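Side-chain contacts in hypothetical protein Cgl3021 (Corynebacterium glutamicum, PDB 2NSF), which catalyses the mycothiol-dependent isomerisation of maleylpyruvate as a zinc-containing enzyme: residues A[55-60]-A[64-69]; A[138-143]-A[156-161]; A[188-193]-A[215-220]. All coordinates share one frame; numbering follows the deposited sequence.

Contact 1 lies partly buried at one end of the N-terminal helical region, while contacts 2 and 3 are buried and lie on the opposite side of the chain's centre from it. Contact 1 joins a loop to the start of helix 66-89, and its chemistry is polar: carbonyls, amides, a serine hydroxyl and one salt bridge. Contacts 2 and 3 are small and apolar, each built on one aromatic ring against aliphatic groups of a helix: an indole on leucine in contact 2, a phenol on alanines in contact 3. These last two touch through consecutive helices, where Trp159 NE1 of helix 156-171 hydrogen-bonds Glu192 OE2 of helix 183-199.

Contact 1 of 3, residues A[55-60]-A[64-69]; sequences FGEHSL and WTRSHL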
ATOM      1  N   PHE A  55     -16.108  13.892   3.686  1.00 29.21           N
ATOM      2  CA  PHE A  55     -14.835  13.978   2.968  1.00 27.23           C
ATOM      3  C   PHE A  55     -13.882  14.983   3.608  1.00 28.91           C
ATOM      4  O   PHE A  55     -12.669  14.764   3.649  1.00 26.21           O
ATOM      5  CB  PHE A  55     -15.074  14.369   1.504  1.00 26.30           C
ATOM      6  CG  PHE A  55     -15.441  13.212   0.608  1.00 24.89           C
ATOM      7  CD1 PHE A  55     -16.272  12.191   1.058  1.00 25.03           C
ATOM      8  CD2 PHE A  55     -14.986  13.169  -0.709  1.00 25.45           C
ATOM      9  CE1 PHE A  55     -16.645  11.145   0.213  1.00 24.01           C
ATOM     10  CE2 PHE A  55     -15.351  12.128  -1.564  1.00 23.80           C
ATOM     11  CZ  PHE A  55     -16.186  11.116  -1.101  1.00 22.62           C
ATOM     12  N   GLY A  56     -14.438  16.081   4.115  1.00 29.15           N
ATOM     13  CA  GLY A  56     -13.621  17.110   4.734  1.00 31.84           C
ATOM     14  C   GLY A  56     -13.101  16.794   6.125  1.00 34.39           C
ATOM     15  O   GLY A  56     -12.283  17.538   6.662  1.00 34.57           O
ATOM     16  N   GLU A  57     -13.568  15.699   6.714  1.00 36.32           N
ATOM     17  CA  GLU A  57     -13.125  15.316   8.049  1.00 39.19           C
ATOM     18  C   GLU A  57     -11.782  14.597   7.968  1.00 39.82           C
ATOM     19  O   GLU A  57     -11.382  14.126   6.903  1.00 38.92           O
ATOM     20  CB  GLU A  57     -14.144  14.388   8.711  1.00 40.58           C
ATOM     21  CG  GLU A  57     -15.576  14.886   8.669  1.00 44.37           C
ATOM     22  CD  GLU A  57     -16.533  13.932   9.355  1.00 46.66           C
ATOM     23  OE1 GLU A  57     -16.351  12.701   9.218  1.00 47.59           O
ATOM     24  OE2 GLU A  57     -17.474  14.408  10.024  1.00 49.28           O
ATOM     25  N   HIS A  58     -11.093  14.508   9.101  1.00 40.67           N
ATOM     26  CA  HIS A  58      -9.798  13.840   9.147  1.00 41.46           C
ATOM     27  C   HIS A  58      -9.927  12.380   8.756  1.00 40.27           C
ATOM     28  O   HIS A  58     -10.923  11.725   9.072  1.00 39.30           O
ATOM     29  CB  HIS A  58      -9.207  13.892  10.557  1.00 45.64           C
ATOM     30  CG  HIS A  58      -9.015  15.277  11.088  1.00 49.87           C
ATOM     31  ND1 HIS A  58      -8.118  16.167  10.542  1.00 52.44           N
ATOM     32  CD2 HIS A  58      -9.604  15.920  12.124  1.00 52.35           C
ATOM     33  CE1 HIS A  58      -8.161  17.302  11.220  1.00 53.87           C
ATOM     34  NE2 HIS A  58      -9.054  17.178  12.183  1.00 54.08           N
ATOM     35  N   SER A  59      -8.924  11.868   8.053  1.00 37.28           N
ATOM     36  CA  SER A  59      -8.909  10.467   7.687  1.00 35.63           C
ATOM     37  C   SER A  59      -8.151   9.874   8.864  1.00 34.88           C
ATOM     38  O   SER A  59      -7.841  10.592   9.817  1.00 32.71           O
ATOM     39  CB  SER A  59      -8.125  10.237   6.394  1.00 34.49           C
ATOM     40  OG  SER A  59      -6.739  10.464   6.594  1.00 32.50           O
ATOM     41  N   LEU A  60      -7.841   8.585   8.822  1.00 34.96           N
ATOM     42  CA  LEU A  60      -7.094   7.997   9.922  1.00 35.82           C
ATOM     43  C   LEU A  60      -5.609   8.322   9.783  1.00 36.30           C
ATOM     44  O   LEU A  60      -4.802   7.978  10.649  1.00 35.33           O
ATOM     45  CB  LEU A  60      -7.335   6.489   9.974  1.00 36.04           C
ATOM     46  CG  LEU A  60      -8.740   6.147  10.483  1.00 36.49           C
ATOM     47  CD1 LEU A  60      -9.005   4.659  10.351  1.00 38.55           C
ATOM     48  CD2 LEU A  60      -8.873   6.591  11.937  1.00 39.10           C
ATOM     49  N   TRP A  64      -4.078  14.399   6.835  1.00 34.95           N
ATOM     50  CA  TRP A  64      -4.867  14.179   5.629  1.00 31.70           C
ATOM     51  C   TRP A  64      -6.350  14.023   5.909  1.00 30.22           C
ATOM     52  O   TRP A  64      -6.757  13.195   6.720  1.00 30.40           O
ATOM     53  CB  TRP A  64      -4.387  12.923   4.898  1.00 31.05           C
ATOM     54  CG  TRP A  64      -3.336  13.159   3.858  1.00 28.41           C
ATOM     55  CD1 TRP A  64      -2.591  14.291   3.678  1.00 28.48           C
ATOM     56  CD2 TRP A  64      -2.887  12.219   2.871  1.00 27.75           C
ATOM     57  NE1 TRP A  64      -1.706  14.113   2.641  1.00 27.23           N
ATOM     58  CE2 TRP A  64      -1.865  12.856   2.130  1.00 28.23           C
ATOM     59  CE3 TRP A  64      -3.250  10.908   2.544  1.00 27.17           C
ATOM     60  CZ2 TRP A  64      -1.199  12.216   1.078  1.00 27.51           C
ATOM     61  CZ3 TRP A  64      -2.587  10.274   1.499  1.00 26.52           C
ATOM     62  CH2 TRP A  64      -1.573  10.931   0.779  1.00 27.89           C
ATOM     63  N   THR A  65      -7.160  14.828   5.236  1.00 28.38           N
ATOM     64  CA  THR A  65      -8.597  14.708   5.387  1.00 26.67           C
ATOM     65  C   THR A  65      -8.917  13.539   4.470  1.00 25.69           C
ATOM     66  O   THR A  65      -8.037  13.058   3.755  1.00 24.43           O
ATOM     67  CB  THR A  65      -9.326  15.974   4.896  1.00 27.42           C
ATOM     68  OG1 THR A  65      -9.057  16.172   3.500  1.00 24.08           O
ATOM     69  CG2 THR A  65      -8.850  17.190   5.676  1.00 27.40           C
ATOM     70  N   ARG A  66     -10.154  13.063   4.481  1.00 22.96           N
ATOM     71  CA  ARG A  66     -10.493  11.959   3.601  1.00 22.63           C
ATOM     72  C   ARG A  66     -10.269  12.368   2.147  1.00 22.12           C
ATOM     73  O   ARG A  66      -9.828  11.563   1.330  1.00 19.52           O
ATOM     74  CB  ARG A  66     -11.942  11.526   3.810  1.00 24.52           C
ATOM     75  CG  ARG A  66     -12.203  10.799   5.123  1.00 25.63           C
ATOM     76  CD  ARG A  66     -13.570  10.133   5.058  1.00 29.23           C
ATOM     77  NE  ARG A  66     -13.849   9.258   6.191  1.00 33.91           N
ATOM     78  CZ  ARG A  66     -14.179   9.682   7.406  1.00 36.88           C
ATOM     79  NH1 ARG A  66     -14.274  10.981   7.661  1.00 37.24           N
ATOM     80  NH2 ARG A  66     -14.434   8.801   8.363  1.00 38.66           N
ATOM     81  N   SER A  67     -10.559  13.629   1.830  1.00 20.79           N
ATOM     82  CA  SER A  67     -10.376  14.130   0.471  1.00 21.38           C
ATOM     83  C   SER A  67      -8.933  13.957  -0.001  1.00 19.74           C
ATOM     84  O   SER A  67      -8.700  13.590  -1.149  1.00 18.03           O
ATOM     85  CB  SER A  67     -10.768  15.607   0.383  1.00 23.30           C
ATOM     86  OG  SER A  67     -12.177  15.763   0.490  1.00 25.84           O
ATOM     87  N   HIS A  68      -7.974  14.235   0.878  1.00 20.06           N
ATOM     88  CA  HIS A  68      -6.563  14.086   0.526  1.00 21.55           C
ATOM     89  C   HIS A  68      -6.272  12.622   0.196  1.00 20.17           C
ATOM     90  O   HIS A  68      -5.617  12.313  -0.799  1.00 19.18           O
ATOM     91  CB  HIS A  68      -5.648  14.512   1.681  1.00 23.55           C
ATOM     92  CG  HIS A  68      -5.570  15.994   1.894  1.00 24.42           C
ATOM     93  ND1 HIS A  68      -6.480  16.685   2.661  1.00 26.15           N
ATOM     94  CD2 HIS A  68      -4.665  16.907   1.470  1.00 26.76           C
ATOM     95  CE1 HIS A  68      -6.138  17.962   2.704  1.00 27.38           C
ATOM     96  NE2 HIS A  68      -5.040  18.122   1.989  1.00 25.66           N
ATOM     97  N   LEU A  69      -6.761  11.725   1.045  1.00 20.08           N
ATOM     98  CA  LEU A  69      -6.549  10.293   0.851  1.00 17.73           C
ATOM     99  C   LEU A  69      -7.199   9.784  -0.428  1.00 16.22           C
ATOM    100  O   LEU A  69      -6.591   9.043  -1.202  1.00 15.87           O
ATOM    101  CB  LEU A  69      -7.094   9.517   2.056  1.00 18.19           C
ATOM    102  CG  LEU A  69      -7.050   7.989   1.957  1.00 19.82           C
ATOM    103  CD1 LEU A  69      -5.602   7.523   1.854  1.00 20.14           C
ATOM    104  CD2 LEU A  69      -7.731   7.374   3.166  1.00 19.50           C
TER
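His58 and Thr65 face each other in a single backbone bridge, CA to CA 4.0 Å, where the loop 55-60 runs past the start of helix 66-89. Thr65 is the N-cap, and the first amides of the helix turn to loop carbonyls: Arg66 N donates to Glu57 O at 2.9 Å, and Ser67 N to Phe55 O at 3.0 Å.

Trp64 O is gripped twice by Ser59. Ser59 N lies in the plane of the carbonyl, 2.9 Å from Trp64 O, while Ser59 OG donates to Trp64 O from above that plane at 2.7 Å. Ser59 OG sits between its own backbone N and carbonyl carbon (chi1 69°), and the same OG is also hydrogen-bonded to Leu61 N; a short hydroxyl suits this buried spot.

Glu57 and Arg66 run side by side in the same direction. Arg66 NH1 and Glu57 OE1 form a salt bridge at 3.1 Å; the hydrogen bond within it is weak, strongly bent at 128°, and the two planes lie 39° apart. Glu57 CB lies at the guanidinium edge and His58 O over one face, while NE goes to Leu172 O and NH1 also to Glu54 O.

Trp64, just before the helix, meets zinc ligand His72 with its ring, and Leu69, in the first turn, touches zinc ligand His168. Loop carbonyls thus satisfy amides that the helix itself cannot, and their partial negative charge probably suits the positive helix end.

Contact 2 of 3, residues A[138-143]-A[156-161]; sequences DAWSHE and ETLWMR
Trp140 touches Leu158 of helix 156-171 with the far rim of its indole, and the way there starts well back, since Trp140 CB is 7.1 Å from Leu158 CD1. The first torsion sets CG beside the backbone N and anti to the carbonyl carbon (chi1 -80°), and the second swings the six-membered ring toward the helix. CG and the pyrrole part with NE1 remain on the far side from the helix. Moving outward, Trp140 CE3 is 4.6 Å from Leu158 CD1. Contact proper begins at Trp140 CZ3, which lies 3.9 Å from that methyl and 4.0 Å from Leu158 CG. The neighbouring Trp140 CH2 spans the fork of the leucine, with Leu158 CD1 and CD2 both 4.1 Å away. The two side chains cross at about a right angle, and CD1 meets the indole obliquely.

Near the ring plane, at the edge by Trp140 CZ3, stands Thr157 OG1, 4.5 Å away; this hydroxyl is engaged with Trp132 NE1 and Ala154 O. Large and flat, tryptophan can span from a loop to a helix, and branched leucine offers it two methyls at once.

Trp132 also meets the Trp140 ring, at about 30°, and Leu29 of helix 29-49 touches both Trp140 and Leu158. The indole thus packs among side chains of helices 29-49, 114-133 and 156-171, a hydrophobic cluster of the helical N-terminal domain whose zinc is bound elsewhere.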
ATOM      1  N   ASP A 138       5.474  -9.802 -22.890  1.00 38.61           N
ATOM      2  CA  ASP A 138       6.830  -9.300 -22.682  1.00 38.01           C
ATOM      3  C   ASP A 138       6.864  -8.046 -21.815  1.00 36.02           C
ATOM      4  O   ASP A 138       7.758  -7.884 -20.986  1.00 36.69           O
ATOM      5  CB  ASP A 138       7.511  -8.994 -24.021  1.00 39.93           C
ATOM      6  CG  ASP A 138       7.619 -10.213 -24.919  1.00 42.73           C
ATOM      7  OD1 ASP A 138       7.565 -11.350 -24.401  1.00 42.72           O
ATOM      8  OD2 ASP A 138       7.774 -10.030 -26.147  1.00 43.60           O
ATOM      9  N   ALA A 139       5.890  -7.162 -22.006  1.00 33.54           N
ATOM     10  CA  ALA A 139       5.832  -5.915 -21.250  1.00 31.44           C
ATOM     11  C   ALA A 139       5.742  -6.126 -19.742  1.00 30.07           C
ATOM     12  O   ALA A 139       6.246  -5.309 -18.966  1.00 27.99           O
ATOM     13  CB  ALA A 139       4.653  -5.069 -21.731  1.00 30.15           C
ATOM     14  N   TRP A 140       5.111  -7.218 -19.322  1.00 28.81           N
ATOM     15  CA  TRP A 140       4.977  -7.491 -17.895  1.00 28.88           C
ATOM     16  C   TRP A 140       6.326  -7.597 -17.182  1.00 28.99           C
ATOM     17  O   TRP A 140       6.416  -7.331 -15.986  1.00 28.70           O
ATOM     18  CB  TRP A 140       4.159  -8.768 -17.662  1.00 28.27           C
ATOM     19  CG  TRP A 140       2.670  -8.570 -17.772  1.00 27.26           C
ATOM     20  CD1 TRP A 140       1.832  -9.128 -18.697  1.00 27.23           C
ATOM     21  CD2 TRP A 140       1.846  -7.768 -16.916  1.00 25.91           C
ATOM     22  NE1 TRP A 140       0.536  -8.725 -18.466  1.00 27.84           N
ATOM     23  CE2 TRP A 140       0.516  -7.890 -17.378  1.00 26.21           C
ATOM     24  CE3 TRP A 140       2.103  -6.957 -15.800  1.00 23.86           C
ATOM     25  CZ2 TRP A 140      -0.558  -7.230 -16.765  1.00 26.43           C
ATOM     26  CZ3 TRP A 140       1.033  -6.299 -15.187  1.00 25.22           C
ATOM     27  CH2 TRP A 140      -0.279  -6.442 -15.673  1.00 24.05           C
ATOM     28  N   SER A 141       7.375  -7.970 -17.909  1.00 29.10           N
ATOM     29  CA  SER A 141       8.697  -8.098 -17.301  1.00 30.31           C
ATOM     30  C   SER A 141       9.636  -6.932 -17.614  1.00 30.19           C
ATOM     31  O   SER A 141      10.803  -6.938 -17.219  1.00 29.65           O
ATOM     32  CB  SER A 141       9.352  -9.414 -17.730  1.00 32.87           C
ATOM     33  OG  SER A 141       9.524  -9.460 -19.133  1.00 36.27           O
ATOM     34  N   HIS A 142       9.124  -5.927 -18.317  1.00 30.24           N
ATOM     35  CA  HIS A 142       9.923  -4.757 -18.666  1.00 30.90           C
ATOM     36  C   HIS A 142      10.313  -4.019 -17.387  1.00 29.84           C
ATOM     37  O   HIS A 142       9.479  -3.814 -16.505  1.00 29.75           O
ATOM     38  CB  HIS A 142       9.114  -3.840 -19.589  1.00 31.99           C
ATOM     39  CG  HIS A 142       9.923  -2.755 -20.228  1.00 33.97           C
ATOM     40  ND1 HIS A 142      10.479  -1.718 -19.514  1.00 34.17           N
ATOM     41  CD2 HIS A 142      10.276  -2.556 -21.520  1.00 33.99           C
ATOM     42  CE1 HIS A 142      11.141  -0.923 -20.337  1.00 35.17           C
ATOM     43  NE2 HIS A 142      11.034  -1.409 -21.560  1.00 34.85           N
ATOM     44  N   GLU A 143      11.577  -3.622 -17.278  1.00 29.61           N
ATOM     45  CA  GLU A 143      12.043  -2.924 -16.088  1.00 29.78           C
ATOM     46  C   GLU A 143      11.601  -1.472 -16.035  1.00 28.32           C
ATOM     47  O   GLU A 143      11.727  -0.733 -17.010  1.00 28.88           O
ATOM     48  CB  GLU A 143      13.569  -2.970 -15.981  1.00 32.12           C
ATOM     49  CG  GLU A 143      14.157  -4.361 -15.875  1.00 36.60           C
ATOM     50  CD  GLU A 143      15.551  -4.344 -15.277  1.00 38.24           C
ATOM     51  OE1 GLU A 143      16.313  -3.398 -15.577  1.00 39.54           O
ATOM     52  OE2 GLU A 143      15.885  -5.275 -14.515  1.00 40.50           O
ATOM     53  N   GLU A 156       5.237  -5.377 -11.097  1.00 19.48           N
ATOM     54  CA  GLU A 156       5.283  -4.891  -9.721  1.00 19.67           C
ATOM     55  C   GLU A 156       4.109  -3.952  -9.433  1.00 19.38           C
ATOM     56  O   GLU A 156       3.725  -3.780  -8.278  1.00 19.28           O
ATOM     57  CB  GLU A 156       6.598  -4.149  -9.465  1.00 19.00           C
ATOM     58  CG  GLU A 156       6.924  -3.887  -7.996  1.00 20.27           C
ATOM     59  CD  GLU A 156       7.592  -5.079  -7.322  1.00 23.37           C
ATOM     60  OE1 GLU A 156       7.904  -6.061  -8.028  1.00 23.86           O
ATOM     61  OE2 GLU A 156       7.812  -5.027  -6.091  1.00 22.57           O
ATOM     62  N   THR A 157       3.544  -3.347 -10.476  1.00 19.79           N
ATOM     63  CA  THR A 157       2.422  -2.426 -10.280  1.00 19.28           C
ATOM     64  C   THR A 157       1.216  -3.140  -9.684  1.00 18.41           C
ATOM     65  O   THR A 157       0.390  -2.519  -9.023  1.00 17.92           O
ATOM     66  CB  THR A 157       1.983  -1.747 -11.598  1.00 18.87           C
ATOM     67  OG1 THR A 157       1.534  -2.739 -12.528  1.00 20.63           O
ATOM     68  CG2 THR A 157       3.138  -0.955 -12.202  1.00 19.59           C
ATOM     69  N   LEU A 158       1.109  -4.443  -9.922  1.00 18.19           N
ATOM     70  CA  LEU A 158      -0.004  -5.206  -9.369  1.00 16.96           C
ATOM     71  C   LEU A 158       0.150  -5.249  -7.850  1.00 17.30           C
ATOM     72  O   LEU A 158      -0.825  -5.118  -7.109  1.00 16.66           O
ATOM     73  CB  LEU A 158      -0.014  -6.624  -9.945  1.00 19.08           C
ATOM     74  CG  LEU A 158      -0.235  -6.728 -11.460  1.00 20.56           C
ATOM     75  CD1 LEU A 158       0.028  -8.153 -11.910  1.00 21.86           C
ATOM     76  CD2 LEU A 158      -1.657  -6.297 -11.819  1.00 21.37           C
ATOM     77  N   TRP A 159       1.385  -5.423  -7.392  1.00 18.26           N
ATOM     78  CA  TRP A 159       1.676  -5.464  -5.962  1.00 16.90           C
ATOM     79  C   TRP A 159       1.561  -4.061  -5.373  1.00 18.02           C
ATOM     80  O   TRP A 159       0.957  -3.853  -4.319  1.00 17.13           O
ATOM     81  CB  TRP A 159       3.092  -6.001  -5.726  1.00 16.62           C
ATOM     82  CG  TRP A 159       3.630  -5.721  -4.341  1.00 16.50           C
ATOM     83  CD1 TRP A 159       4.748  -5.002  -4.030  1.00 16.70           C
ATOM     84  CD2 TRP A 159       3.067  -6.144  -3.090  1.00 17.07           C
ATOM     85  NE1 TRP A 159       4.920  -4.951  -2.667  1.00 18.44           N
ATOM     86  CE2 TRP A 159       3.902  -5.644  -2.065  1.00 17.58           C
ATOM     87  CE3 TRP A 159       1.940  -6.900  -2.734  1.00 16.90           C
ATOM     88  CZ2 TRP A 159       3.648  -5.871  -0.706  1.00 18.27           C
ATOM     89  CZ3 TRP A 159       1.687  -7.128  -1.375  1.00 16.09           C
ATOM     90  CH2 TRP A 159       2.538  -6.614  -0.383  1.00 17.74           C
ATOM     91  N   MET A 160       2.149  -3.094  -6.064  1.00 17.75           N
ATOM     92  CA  MET A 160       2.116  -1.717  -5.589  1.00 18.23           C
ATOM     93  C   MET A 160       0.687  -1.219  -5.415  1.00 16.98           C
ATOM     94  O   MET A 160       0.362  -0.590  -4.409  1.00 18.02           O
ATOM     95  CB  MET A 160       2.877  -0.818  -6.563  1.00 18.34           C
ATOM     96  CG  MET A 160       4.362  -1.128  -6.624  1.00 19.34           C
ATOM     97  SD  MET A 160       5.143  -0.447  -8.095  1.00 22.45           S
ATOM     98  CE  MET A 160       5.357   1.241  -7.603  1.00 20.88           C
ATOM     99  N   ARG A 161      -0.170  -1.500  -6.387  1.00 17.32           N
ATOM    100  CA  ARG A 161      -1.556  -1.057  -6.278  1.00 17.56           C
ATOM    101  C   ARG A 161      -2.255  -1.793  -5.137  1.00 16.53           C
ATOM    102  O   ARG A 161      -3.035  -1.194  -4.396  1.00 15.75           O
ATOM    103  CB  ARG A 161      -2.303  -1.285  -7.591  1.00 15.42           C
ATOM    104  CG  ARG A 161      -3.737  -0.747  -7.584  1.00 15.80           C
ATOM    105  CD  ARG A 161      -3.780   0.762  -7.325  1.00 16.03           C
ATOM    106  NE  ARG A 161      -5.131   1.293  -7.489  1.00 16.44           N
ATOM    107  CZ  ARG A 161      -5.487   2.543  -7.207  1.00 15.09           C
ATOM    108  NH1 ARG A 161      -4.594   3.407  -6.741  1.00 15.13           N
ATOM    109  NH2 ARG A 161      -6.744   2.930  -7.386  1.00 16.06           N
TER

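Contact 3 of 3, residues A[188-193]-A[215-220]; sequences TLAAEI and TRYPAA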
ATOM      1  N   THR A 188       3.365 -10.711   2.737  1.00 17.34           N
ATOM      2  CA  THR A 188       4.289  -9.987   1.872  1.00 18.07           C
ATOM      3  C   THR A 188       4.599  -8.609   2.457  1.00 17.19           C
ATOM      4  O   THR A 188       5.732  -8.131   2.364  1.00 17.16           O
ATOM      5  CB  THR A 188       3.718  -9.850   0.445  1.00 19.52           C
ATOM      6  OG1 THR A 188       3.394 -11.155  -0.059  1.00 21.31           O
ATOM      7  CG2 THR A 188       4.754  -9.214  -0.487  1.00 18.67           C
ATOM      8  N   LEU A 189       3.601  -7.975   3.070  1.00 16.58           N
ATOM      9  CA  LEU A 189       3.805  -6.666   3.690  1.00 17.49           C
ATOM     10  C   LEU A 189       4.728  -6.762   4.904  1.00 18.19           C
ATOM     11  O   LEU A 189       5.598  -5.911   5.104  1.00 17.73           O
ATOM     12  CB  LEU A 189       2.467  -6.060   4.140  1.00 17.35           C
ATOM     13  CG  LEU A 189       1.551  -5.443   3.086  1.00 18.74           C
ATOM     14  CD1 LEU A 189       0.220  -5.043   3.738  1.00 17.12           C
ATOM     15  CD2 LEU A 189       2.236  -4.225   2.468  1.00 19.57           C
ATOM     16  N   ALA A 190       4.536  -7.788   5.725  1.00 17.17           N
ATOM     17  CA  ALA A 190       5.376  -7.947   6.908  1.00 18.07           C
ATOM     18  C   ALA A 190       6.838  -8.072   6.495  1.00 17.00           C
ATOM     19  O   ALA A 190       7.725  -7.460   7.100  1.00 18.20           O
ATOM     20  CB  ALA A 190       4.948  -9.177   7.693  1.00 16.41           C
ATOM     21  N   ALA A 191       7.087  -8.873   5.465  1.00 16.77           N
ATOM     22  CA  ALA A 191       8.438  -9.079   4.961  1.00 15.98           C
ATOM     23  C   ALA A 191       8.989  -7.809   4.326  1.00 17.56           C
ATOM     24  O   ALA A 191      10.113  -7.400   4.611  1.00 17.93           O
ATOM     25  CB  ALA A 191       8.451 -10.213   3.942  1.00 16.89           C
ATOM     26  N   GLU A 192       8.199  -7.182   3.463  1.00 18.37           N
ATOM     27  CA  GLU A 192       8.662  -5.976   2.780  1.00 18.52           C
ATOM     28  C   GLU A 192       8.987  -4.827   3.723  1.00 18.07           C
ATOM     29  O   GLU A 192      10.025  -4.178   3.591  1.00 18.83           O
ATOM     30  CB  GLU A 192       7.625  -5.497   1.765  1.00 19.21           C
ATOM     31  CG  GLU A 192       8.145  -4.373   0.887  1.00 21.22           C
ATOM     32  CD  GLU A 192       7.146  -3.939  -0.158  1.00 21.62           C
ATOM     33  OE1 GLU A 192       6.241  -3.148   0.178  1.00 23.52           O
ATOM     34  OE2 GLU A 192       7.265  -4.401  -1.313  1.00 24.64           O
ATOM     35  N   ILE A 193       8.089  -4.551   4.661  1.00 16.97           N
ATOM     36  CA  ILE A 193       8.322  -3.463   5.597  1.00 17.16           C
ATOM     37  C   ILE A 193       9.589  -3.697   6.416  1.00 17.85           C
ATOM     38  O   ILE A 193      10.407  -2.790   6.578  1.00 16.91           O
ATOM     39  CB  ILE A 193       7.129  -3.286   6.557  1.00 17.69           C
ATOM     40  CG1 ILE A 193       5.889  -2.855   5.762  1.00 17.49           C
ATOM     41  CG2 ILE A 193       7.472  -2.262   7.631  1.00 18.08           C
ATOM     42  CD1 ILE A 193       4.618  -2.762   6.602  1.00 19.36           C
ATOM     43  N   THR A 215       6.423 -17.137  12.885  1.00 21.03           N
ATOM     44  CA  THR A 215       7.269 -16.563  11.849  1.00 20.65           C
ATOM     45  C   THR A 215       7.810 -15.224  12.319  1.00 19.56           C
ATOM     46  O   THR A 215       7.046 -14.327  12.680  1.00 17.95           O
ATOM     47  CB  THR A 215       6.493 -16.359  10.533  1.00 21.68           C
ATOM     48  OG1 THR A 215       5.964 -17.619  10.094  1.00 24.24           O
ATOM     49  CG2 THR A 215       7.413 -15.800   9.449  1.00 20.84           C
ATOM     50  N   ARG A 216       9.135 -15.097  12.332  1.00 18.29           N
ATOM     51  CA  ARG A 216       9.787 -13.863  12.757  1.00 19.39           C
ATOM     52  C   ARG A 216      10.112 -12.989  11.549  1.00 17.41           C
ATOM     53  O   ARG A 216      10.449 -13.489  10.476  1.00 18.06           O
ATOM     54  CB  ARG A 216      11.077 -14.179  13.536  1.00 19.89           C
ATOM     55  CG  ARG A 216      10.857 -14.618  14.985  1.00 24.16           C
ATOM     56  CD  ARG A 216      12.092 -15.307  15.579  1.00 29.01           C
ATOM     57  NE  ARG A 216      13.304 -14.488  15.516  1.00 33.10           N
ATOM     58  CZ  ARG A 216      13.814 -13.800  16.534  1.00 35.19           C
ATOM     59  NH1 ARG A 216      13.226 -13.814  17.725  1.00 35.00           N
ATOM     60  NH2 ARG A 216      14.923 -13.093  16.359  1.00 35.02           N
ATOM     61  N   TYR A 217       9.995 -11.679  11.740  1.00 17.81           N
ATOM     62  CA  TYR A 217      10.279 -10.689  10.708  1.00 17.18           C
ATOM     63  C   TYR A 217      11.237  -9.701  11.364  1.00 18.49           C
ATOM     64  O   TYR A 217      10.821  -8.681  11.912  1.00 17.49           O
ATOM     65  CB  TYR A 217       8.984  -9.983  10.291  1.00 18.04           C
ATOM     66  CG  TYR A 217       8.009 -10.888   9.570  1.00 17.36           C
ATOM     67  CD1 TYR A 217       8.121 -11.111   8.201  1.00 17.37           C
ATOM     68  CD2 TYR A 217       6.986 -11.538  10.262  1.00 17.84           C
ATOM     69  CE1 TYR A 217       7.240 -11.957   7.533  1.00 18.35           C
ATOM     70  CE2 TYR A 217       6.098 -12.391   9.603  1.00 18.09           C
ATOM     71  CZ  TYR A 217       6.233 -12.593   8.240  1.00 18.61           C
ATOM     72  OH  TYR A 217       5.360 -13.424   7.572  1.00 19.26           O
ATOM     73  N   PRO A 218      12.541 -10.009  11.335  1.00 17.79           N
ATOM     74  CA  PRO A 218      13.545  -9.134  11.941  1.00 18.79           C
ATOM     75  C   PRO A 218      13.873  -7.910  11.102  1.00 18.85           C
ATOM     76  O   PRO A 218      13.665  -7.897   9.893  1.00 17.82           O
ATOM     77  CB  PRO A 218      14.751 -10.054  12.090  1.00 18.91           C
ATOM     78  CG  PRO A 218      14.649 -10.908  10.855  1.00 20.49           C
ATOM     79  CD  PRO A 218      13.165 -11.237  10.801  1.00 19.36           C
ATOM     80  N   ALA A 219      14.388  -6.887  11.768  1.00 19.68           N
ATOM     81  CA  ALA A 219      14.789  -5.655  11.103  1.00 20.27           C
ATOM     82  C   ALA A 219      16.312  -5.609  11.173  1.00 20.75           C
ATOM     83  O   ALA A 219      16.977  -6.632  11.003  1.00 20.31           O
ATOM     84  CB  ALA A 219      14.182  -4.453  11.819  1.00 20.07           C
ATOM     85  N   ALA A 220      16.876  -4.435  11.426  1.00 20.15           N
ATOM     86  CA  ALA A 220      18.330  -4.321  11.516  1.00 21.79           C
ATOM     87  C   ALA A 220      18.806  -4.998  12.800  1.00 22.31           C
ATOM     88  O   ALA A 220      18.129  -4.942  13.821  1.00 22.73           O
ATOM     89  CB  ALA A 220      18.739  -2.854  11.504  1.00 22.26           C
TER
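Ala190 sets its methyl squarely over the ring of Tyr217: CB lies 3.6 Å from the ring centroid and only 10° off the normal, a CH-pi contact of nearly ideal aim. All six ring carbons of Tyr217 are consequently at similar distances from Ala190 CB, from 3.6 Å at CE1 to 4.0 Å at CG and CD2. Ala190 and Tyr217 both direct their CB atoms at the opposing segment, one from the helix and one from the strand. In the tyrosine, chi1 (-67°, CG anti to the carbonyl carbon) directs the ring to the helix, and chi2 (-84°) turns its face to Ala190 CB.

Next along the helix, Ala191 meets the CD1-CE1 side of the ring. Ala191 N approaches Tyr217 CD1 obliquely at 3.7 Å, and Ala191 CB is 4.2 Å from Tyr217 CE1. With only a methyl at each position, the aromatic face comes close to the backbone of the helix.

Here helix 183-199 packs on an edge strand of the C-terminal alpha/beta domain, whose mixed sheet runs in the order 215-218, 206-210, 226-230, 247-249. Tyr217 is tied by backbone hydrogen bonds to Leu208 in the adjacent antiparallel strand, so the ring projects from a fixed backbone.

Helix 232-239 joins the same cluster: Ile235 touches Tyr217, and Val236 touches Ala190. On another side of helix 183-199, Leu189, whose CB points away from the strand, touches Trp159, Arg163 and Ile167 of helix 156-171.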